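Local coordinates for methylated-DNA--protein-cysteine methyltransferase (Thermococcus kodakarensis, PDB 1MGT) that repairs O6-methylguanine and O4-methylthymine in DNA by moving the methyl group to one of its own cysteines, a suicide reaction that inactivates the enzyme irreversibly, at residues Met1-Lys6 and Gln59-Pro64; Asp76-Leu81 and Trp99-Val104; Lys95-Leu100 and Ile137-His142. All coordinates share one frame; numbering follows the deposited sequence.

Interaction 1: Met1-Lys6 and Gln59-Pro64; sequences MLSVEK and QPSDYP. With SO4 (sulfate ion), chain C.
The hydroxyl of S3 joins the two segments through a short relay of hydrogen bonds. S3 OG donates to Q59 O at 2.6 Å, meeting the carbonyl at a C=O...OG angle of 156° and 23° off its plane, and accepts from S61 OG at 3.0 Å. A chi1 of -63° sets OG beside the backbone N of S3. The strand points this residue toward 59-64, and S3 CB lies 3.6 Å from P64 CG. The same proline ring meets the next residue on this side of the strand, E5, whose side chain crosses it at about a right angle, with CB against P64 CB at 3.8 Å. A backbone bond from Q59 N to L2 O (2.9 Å) adds to the grip, and at the start of the strand M1 SD lies 3.6 Å from Q59 CG, the two side chains crossing obliquely.

Strand 2-9 is an outer strand of the three-stranded antiparallel sheet in the N-terminal domain, assigned to the RNase H clan. S3 and E5 bond to V18 and I16 within that sheet, while M1 and L2 pair along the other edge with S55 and D57. L2 and V4 point the opposite way, onto I40 and L36 of helix 33-49.

In the second shell, Y63 N donates to S61 OG at 3.1 Å, a capping bond at the start of helix 63-71 that fixes the serine feeding the relay. Water 1 links V4 N to Q59 O, and water 2 links E5 OE1 to S61 O. Q59 NE2 is bound by D57, and K6 NZ, with R8, holds a sulfate probably taken from the crystallisation liquor.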
# COMPACT_ATOMS: atom_id res chain seq x y z
N MET A 1 10.63 -14.07 2.35
CA MET A 1 11.45 -13.79 1.15
C MET A 1 11.16 -12.36 0.65
O MET A 1 10.09 -11.83 1.01
CB MET A 1 11.12 -14.78 0.03
CG MET A 1 11.55 -16.23 0.32
SD MET A 1 10.96 -17.30 -1.02
CE MET A 1 9.40 -17.86 -0.30
N LEU A 2 12.06 -11.82 -0.12
CA LEU A 2 11.91 -10.46 -0.67
C LEU A 2 12.20 -10.44 -2.15
O LEU A 2 13.17 -11.04 -2.66
CB LEU A 2 12.92 -9.56 0.08
CG LEU A 2 13.09 -8.13 -0.48
CD1 LEU A 2 11.81 -7.34 -0.27
CD2 LEU A 2 14.23 -7.42 0.22
N SER A 3 11.37 -9.73 -2.92
CA SER A 3 11.54 -9.57 -4.34
C SER A 3 11.56 -8.05 -4.61
O SER A 3 10.68 -7.38 -4.07
CB SER A 3 10.45 -10.18 -5.22
OG SER A 3 10.40 -11.57 -5.07
N VAL A 4 12.54 -7.62 -5.37
CA VAL A 4 12.68 -6.18 -5.68
C VAL A 4 12.80 -6.01 -7.19
O VAL A 4 13.58 -6.73 -7.83
CB VAL A 4 13.89 -5.58 -4.97
CG1 VAL A 4 14.24 -4.19 -5.47
CG2 VAL A 4 13.65 -5.51 -3.45
N GLU A 5 12.04 -5.06 -7.77
CA GLU A 5 12.14 -4.87 -9.21
C GLU A 5 11.91 -3.39 -9.54
O GLU A 5 11.20 -2.68 -8.83
CB GLU A 5 11.12 -5.75 -9.94
CG GLU A 5 11.19 -5.64 -11.44
CD GLU A 5 10.37 -6.65 -12.20
OE1 GLU A 5 9.80 -7.58 -11.60
OE2 GLU A 5 10.28 -6.48 -13.45
N LYS A 6 12.57 -2.95 -10.60
CA LYS A 6 12.44 -1.53 -11.01
C LYS A 6 11.57 -1.49 -12.25
O LYS A 6 11.59 -2.42 -13.07
CB LYS A 6 13.85 -1.03 -11.27
CG LYS A 6 14.08 0.17 -12.14
CD LYS A 6 15.58 0.25 -12.43
CE LYS A 6 15.93 1.40 -13.35
NZ LYS A 6 17.34 1.20 -13.83
N GLN A 59 14.69 -13.29 -3.54
CA GLN A 59 14.24 -14.36 -4.39
C GLN A 59 13.38 -13.82 -5.54
O GLN A 59 12.65 -12.84 -5.39
CB GLN A 59 13.40 -15.37 -3.60
CG GLN A 59 14.02 -15.95 -2.33
CD GLN A 59 15.25 -16.81 -2.59
OE1 GLN A 59 15.46 -17.28 -3.70
NE2 GLN A 59 16.09 -17.03 -1.58
N PRO A 60 13.47 -14.47 -6.69
CA PRO A 60 12.69 -14.10 -7.86
C PRO A 60 11.22 -14.42 -7.62
O PRO A 60 10.82 -15.38 -6.95
CB PRO A 60 13.21 -14.99 -8.99
CG PRO A 60 14.43 -15.67 -8.46
CD PRO A 60 14.32 -15.67 -6.96
N SER A 61 10.36 -13.54 -8.16
CA SER A 61 8.93 -13.78 -8.01
C SER A 61 8.20 -12.83 -8.98
O SER A 61 8.84 -11.93 -9.50
CB SER A 61 8.40 -13.69 -6.62
OG SER A 61 7.78 -12.47 -6.30
N ASP A 62 6.93 -13.13 -9.20
CA ASP A 62 6.16 -12.28 -10.10
C ASP A 62 5.34 -11.26 -9.31
O ASP A 62 4.59 -10.49 -9.91
CB ASP A 62 5.26 -13.10 -11.01
CG ASP A 62 4.18 -13.86 -10.30
OD1 ASP A 62 3.26 -14.39 -10.99
OD2 ASP A 62 4.20 -13.99 -9.06
N TYR A 63 5.51 -11.19 -7.99
CA TYR A 63 4.76 -10.25 -7.17
C TYR A 63 4.98 -8.79 -7.52
O TYR A 63 4.00 -8.03 -7.67
CB TYR A 63 4.97 -10.51 -5.69
CG TYR A 63 4.12 -11.64 -5.15
CD1 TYR A 63 4.72 -12.65 -4.41
CD2 TYR A 63 2.76 -11.71 -5.37
CE1 TYR A 63 3.97 -13.69 -3.89
CE2 TYR A 63 2.00 -12.75 -4.86
CZ TYR A 63 2.61 -13.73 -4.13
OH TYR A 63 1.88 -14.79 -3.61
N PRO A 64 6.21 -8.33 -7.68
CA PRO A 64 6.48 -6.95 -8.05
C PRO A 64 5.75 -6.58 -9.34
O PRO A 64 5.14 -5.50 -9.43
CB PRO A 64 7.99 -6.89 -8.21
CG PRO A 64 8.46 -7.96 -7.21
CD PRO A 64 7.47 -9.10 -7.48
S SO4 C . 17.97 4.63 -14.77
O1 SO4 C . 18.00 3.25 -15.32
O2 SO4 C . 19.29 5.31 -15.04
O3 SO4 C . 17.72 4.64 -13.30
O4 SO4 C . 16.89 5.44 -15.44
O HOH W 1 13.79 -10.06 -6.68
O HOH W 2 7.90 -9.50 -10.84

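Interaction 2: Asp76-Leu81 and Trp99-Val104; sequences DNASFL and WLTKNV
T101, in the last turn of helix 91-103, presses its methyl group onto the backbone of N77 and A78. The helix belongs to the DNA-binding domain of the helix-turn-helix clan, and residues 76-81, in the connection between helices 63-71 and 91-103, pack on the latter. No hydrogen bond spans the contact.

Starting from T101 CB, the first neighbour is L81 CD1 at 4.0 Å. OG1 turns back, beside the backbone N (chi1 -57°), and bonds to Y97 O one helical turn earlier, which satisfies the hydroxyl inside its own helix. CG2, anti to that N, carries the contact instead: it lies 3.6 Å from both N77 C and A78 N, the two atoms of one peptide bond. The same methyl also touches N77 CB, and L81 CD1 approaches it to 3.8 Å. It therefore sits against a bend whose backbone has helical phi/psi and is held by bonds from F80 N to N77 O and from L81 N to A78 O.

Beyond the methyl, the amide of N77 is gripped at both ends: ND2 donates to V138 O and OD1 accepts from R143, which ties the bend to residues on both sides of C141 in the chain. The side chain of T101 is itself about 8 Å from that of C141, the inferred nucleophile, and it touches V139 and P140 of the same loop.

L81 and T101 meet tip to tip, whereas the extended K102 chain crosses L81 at about a right angle, bringing its CE to 3.9 Å from L81 CD2.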
# COMPACT_ATOMS: atom_id res chain seq x y z
N ASP A 76 -7.38 -4.61 -11.27
CA ASP A 76 -8.09 -3.74 -10.30
C ASP A 76 -7.62 -4.09 -8.89
O ASP A 76 -7.23 -5.21 -8.63
CB ASP A 76 -9.60 -3.88 -10.45
CG ASP A 76 -10.11 -5.19 -9.93
OD1 ASP A 76 -9.75 -6.24 -10.50
OD2 ASP A 76 -10.86 -5.18 -8.93
N ASN A 77 -7.69 -3.12 -7.97
CA ASN A 77 -7.25 -3.38 -6.60
C ASN A 77 -7.87 -4.57 -5.93
O ASN A 77 -7.21 -5.39 -5.28
CB ASN A 77 -7.51 -2.14 -5.74
CG ASN A 77 -6.85 -0.90 -6.27
OD1 ASN A 77 -7.34 -0.23 -7.18
ND2 ASN A 77 -5.68 -0.57 -5.71
N ALA A 78 -9.20 -4.70 -6.01
CA ALA A 78 -9.90 -5.80 -5.36
C ALA A 78 -9.46 -7.16 -5.82
O ALA A 78 -9.52 -8.12 -5.04
CB ALA A 78 -11.43 -5.61 -5.57
N SER A 79 -8.99 -7.32 -7.06
CA SER A 79 -8.56 -8.66 -7.50
C SER A 79 -7.27 -9.08 -6.83
O SER A 79 -6.94 -10.27 -6.86
CB SER A 79 -8.43 -8.72 -9.01
OG SER A 79 -7.43 -7.83 -9.45
N PHE A 80 -6.55 -8.16 -6.18
CA PHE A 80 -5.29 -8.51 -5.51
C PHE A 80 -5.53 -8.93 -4.07
O PHE A 80 -4.62 -9.50 -3.45
CB PHE A 80 -4.33 -7.32 -5.54
CG PHE A 80 -2.87 -7.67 -5.34
CD1 PHE A 80 -2.04 -7.88 -6.43
CD2 PHE A 80 -2.32 -7.78 -4.08
CE1 PHE A 80 -0.71 -8.20 -6.25
CE2 PHE A 80 -0.98 -8.09 -3.88
CZ PHE A 80 -0.18 -8.31 -4.98
N LEU A 81 -6.73 -8.71 -3.52
CA LEU A 81 -7.00 -9.08 -2.13
C LEU A 81 -6.66 -10.53 -1.80
O LEU A 81 -6.14 -10.78 -0.72
CB LEU A 81 -8.48 -8.85 -1.79
CG LEU A 81 -8.97 -7.75 -0.91
CD1 LEU A 81 -8.04 -6.61 -0.61
CD2 LEU A 81 -10.33 -7.20 -1.45
N TRP A 99 -12.72 -2.58 3.00
CA TRP A 99 -13.79 -1.65 2.52
C TRP A 99 -13.23 -0.67 1.53
O TRP A 99 -13.79 -0.37 0.46
CB TRP A 99 -14.41 -0.93 3.73
CG TRP A 99 -15.68 -0.20 3.34
CD1 TRP A 99 -16.95 -0.72 3.41
CD2 TRP A 99 -15.79 1.12 2.80
NE1 TRP A 99 -17.86 0.23 2.96
CE2 TRP A 99 -17.18 1.35 2.58
CE3 TRP A 99 -14.90 2.13 2.50
CZ2 TRP A 99 -17.66 2.56 2.06
CZ3 TRP A 99 -15.36 3.33 1.98
CH2 TRP A 99 -16.74 3.52 1.79
N LEU A 100 -12.06 -0.10 1.86
CA LEU A 100 -11.38 0.85 1.00
C LEU A 100 -11.08 0.25 -0.36
O LEU A 100 -11.29 0.86 -1.43
CB LEU A 100 -10.07 1.27 1.71
CG LEU A 100 -9.19 2.25 0.98
CD1 LEU A 100 -9.94 3.59 0.82
CD2 LEU A 100 -7.88 2.47 1.74
N THR A 101 -10.55 -0.98 -0.37
CA THR A 101 -10.19 -1.63 -1.61
C THR A 101 -11.37 -1.97 -2.50
O THR A 101 -11.30 -1.87 -3.73
CB THR A 101 -9.38 -2.93 -1.30
OG1 THR A 101 -8.23 -2.52 -0.50
CG2 THR A 101 -8.85 -3.53 -2.59
N LYS A 102 -12.48 -2.40 -1.89
CA LYS A 102 -13.64 -2.77 -2.69
C LYS A 102 -14.51 -1.57 -3.06
O LYS A 102 -15.23 -1.65 -4.07
CB LYS A 102 -14.53 -3.71 -1.83
CG LYS A 102 -13.97 -5.13 -1.77
CD LYS A 102 -14.88 -6.04 -0.95
CE LYS A 102 -14.07 -7.26 -0.48
NZ LYS A 102 -14.95 -8.41 -0.12
N ASN A 103 -14.47 -0.51 -2.25
CA ASN A 103 -15.39 0.59 -2.57
C ASN A 103 -14.83 1.89 -3.07
O ASN A 103 -15.64 2.66 -3.66
CB ASN A 103 -16.21 0.87 -1.27
CG ASN A 103 -17.08 -0.32 -0.92
OD1 ASN A 103 -18.03 -0.61 -1.65
ND2 ASN A 103 -16.74 -1.02 0.15
N VAL A 104 -13.58 2.22 -2.85
CA VAL A 104 -13.02 3.49 -3.32
C VAL A 104 -12.31 3.20 -4.63
O VAL A 104 -11.18 2.70 -4.67
CB VAL A 104 -12.12 4.13 -2.26
CG1 VAL A 104 -11.64 5.51 -2.68
CG2 VAL A 104 -12.96 4.29 -0.96

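Interaction 3: Lys95-Leu100 and Ile137-His142; sequences KVYEWL and IVVPCH
The Y97 ring is approached obliquely by a methyl of V139: CG1 lies 3.9 Å from both CG and CD1 of the ring and nearer still to Y97 CB, at 3.8 Å. The valine thus crosses the root of the aromatic side chain; the hydroxyl, at the other end of the ring, bonds to A129 O. At a second flat group, the H142 imidazole, I137 O lies in the ring plane at the edge, and NE2 is hydrogen-bonded to E167 OE1.

Apart from these flat groups, the puckered pyrrolidine ring of P140 meets L100, the two side chains sliding past each other in opposite directions with their CG atoms 4.1 Å apart. L100 extends from helix 91-103 with CG opposite the backbone N (chi1 179°). Its CD2 reaches the peptide between P140 and C141, at 3.7 Å from P140 C and 3.8 Å from C141 N, and comes within 4.4 Å of C141 CB. That peptide follows a tight bend: C141 N donates to V139 O at 2.9 Å, closing an inverse gamma turn centred on P140.

The sequence V139-P140-C141-H142 carries the Pro-Cys-His motif of the MGMT family, with C141 inferred to be the methyl-accepting nucleophile. M130 of helix 123-131 also touches Y97, L100 and C141. The hydrogen bond between H142 and E167 is consistent with the Cys-His-Glu network known from relatives, in which histidine acts on the thiol through water.

All five touching residues are buried, and across the two segments the contact is apolar, with no hydrogen bond. The helix therefore offers the loop an apolar surface, and polar influences on C141 would have to come from groups other than 95-100.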
# COMPACT_ATOMS: atom_id res chain seq x y z
N LYS A 95 -10.70 -4.73 8.23
CA LYS A 95 -12.04 -4.24 7.84
C LYS A 95 -11.90 -2.94 7.06
O LYS A 95 -12.51 -2.75 6.00
CB LYS A 95 -12.90 -4.05 9.07
CG LYS A 95 -14.28 -3.41 8.88
CD LYS A 95 -14.77 -2.94 10.26
CE LYS A 95 -16.20 -2.42 10.23
NZ LYS A 95 -16.44 -1.50 11.40
N VAL A 96 -11.07 -2.05 7.57
CA VAL A 96 -10.85 -0.78 6.87
C VAL A 96 -10.21 -1.03 5.52
O VAL A 96 -10.66 -0.49 4.48
CB VAL A 96 -10.00 0.17 7.73
CG1 VAL A 96 -9.52 1.39 6.93
CG2 VAL A 96 -10.73 0.59 8.99
N TYR A 97 -9.14 -1.84 5.46
CA TYR A 97 -8.46 -2.10 4.19
C TYR A 97 -9.35 -2.72 3.14
O TYR A 97 -9.35 -2.39 1.96
CB TYR A 97 -7.20 -3.01 4.38
CG TYR A 97 -6.20 -2.43 5.34
CD1 TYR A 97 -6.11 -1.08 5.62
CD2 TYR A 97 -5.27 -3.26 5.99
CE1 TYR A 97 -5.21 -0.54 6.50
CE2 TYR A 97 -4.35 -2.73 6.89
CZ TYR A 97 -4.31 -1.39 7.15
OH TYR A 97 -3.41 -0.85 8.05
N GLU A 98 -10.17 -3.70 3.54
CA GLU A 98 -11.07 -4.34 2.59
C GLU A 98 -12.14 -3.35 2.09
O GLU A 98 -12.41 -3.34 0.89
CB GLU A 98 -11.75 -5.54 3.24
CG GLU A 98 -10.81 -6.74 3.39
CD GLU A 98 -11.48 -7.93 4.04
OE1 GLU A 98 -11.00 -9.05 3.79
OE2 GLU A 98 -12.46 -7.75 4.80
N TRP A 99 -12.72 -2.58 3.00
CA TRP A 99 -13.79 -1.65 2.52
C TRP A 99 -13.23 -0.67 1.53
O TRP A 99 -13.79 -0.37 0.46
CB TRP A 99 -14.41 -0.93 3.73
CG TRP A 99 -15.68 -0.20 3.34
CD1 TRP A 99 -16.95 -0.72 3.41
CD2 TRP A 99 -15.79 1.12 2.80
NE1 TRP A 99 -17.86 0.23 2.96
CE2 TRP A 99 -17.18 1.35 2.58
CE3 TRP A 99 -14.90 2.13 2.50
CZ2 TRP A 99 -17.66 2.56 2.06
CZ3 TRP A 99 -15.36 3.33 1.98
CH2 TRP A 99 -16.74 3.52 1.79
N LEU A 100 -12.06 -0.10 1.86
CA LEU A 100 -11.38 0.85 1.00
C LEU A 100 -11.08 0.25 -0.36
O LEU A 100 -11.29 0.86 -1.43
CB LEU A 100 -10.07 1.27 1.71
CG LEU A 100 -9.19 2.25 0.98
CD1 LEU A 100 -9.94 3.59 0.82
CD2 LEU A 100 -7.88 2.47 1.74
N ILE A 137 -0.31 0.82 -2.46
CA ILE A 137 -0.64 0.61 -3.84
C ILE A 137 -1.87 -0.29 -3.98
O ILE A 137 -2.93 0.17 -4.44
CB ILE A 137 0.47 0.11 -4.77
CG1 ILE A 137 1.71 1.02 -4.69
CG2 ILE A 137 -0.02 0.01 -6.23
CD1 ILE A 137 2.94 0.36 -5.31
N VAL A 138 -1.77 -1.54 -3.59
CA VAL A 138 -2.88 -2.48 -3.70
C VAL A 138 -4.02 -2.08 -2.77
O VAL A 138 -5.16 -2.11 -3.27
CB VAL A 138 -2.40 -3.92 -3.54
CG1 VAL A 138 -1.28 -4.18 -4.57
CG2 VAL A 138 -1.82 -4.15 -2.16
N VAL A 139 -3.76 -1.77 -1.53
CA VAL A 139 -4.85 -1.28 -0.60
C VAL A 139 -4.65 0.21 -0.84
O VAL A 139 -3.58 0.79 -0.53
CB VAL A 139 -4.59 -1.71 0.84
CG1 VAL A 139 -5.43 -0.88 1.81
CG2 VAL A 139 -4.94 -3.19 0.99
N PRO A 140 -5.58 0.85 -1.54
CA PRO A 140 -5.37 2.23 -1.94
C PRO A 140 -5.50 3.33 -0.98
O PRO A 140 -6.33 4.27 -1.18
CB PRO A 140 -6.32 2.31 -3.17
CG PRO A 140 -7.51 1.55 -2.68
CD PRO A 140 -6.88 0.31 -2.01
N CYS A 141 -4.60 3.40 0.03
CA CYS A 141 -4.64 4.45 1.02
C CYS A 141 -4.25 5.80 0.44
O CYS A 141 -4.54 6.83 1.08
CB CYS A 141 -3.78 4.07 2.24
SG CYS A 141 -2.04 3.93 1.82
N HIS A 142 -3.71 5.84 -0.77
CA HIS A 142 -3.36 7.12 -1.41
C HIS A 142 -4.66 7.83 -1.85
O HIS A 142 -4.58 9.03 -2.13
CB HIS A 142 -2.48 6.93 -2.62
CG HIS A 142 -2.96 5.95 -3.63
ND1 HIS A 142 -2.89 4.58 -3.40
CD2 HIS A 142 -3.53 6.07 -4.84
CE1 HIS A 142 -3.38 3.92 -4.42
NE2 HIS A 142 -3.78 4.83 -5.34

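In the fold
From the N terminus, interaction 1 closes a loop of 52 residues, bringing the start of helix 63-71 back onto the first strand of the N-terminal domain. It is complete before interaction 2 opens, and their centres lie 22 Å apart. Interaction 2 then closes a short loop of 17 residues, folding the connection after helix 63-71 back on helix 91-103. Interaction 3 begins on that same helix, sharing W99 and L100, and closes a loop of 36 residues that ends at the active-site segment 137-142. Interactions 2 and 3 thus overlap in sequence without either enclosing the other; their centres are about 7 Å apart, making helix 91-103 a common support for that connection and the nucleophile's loop.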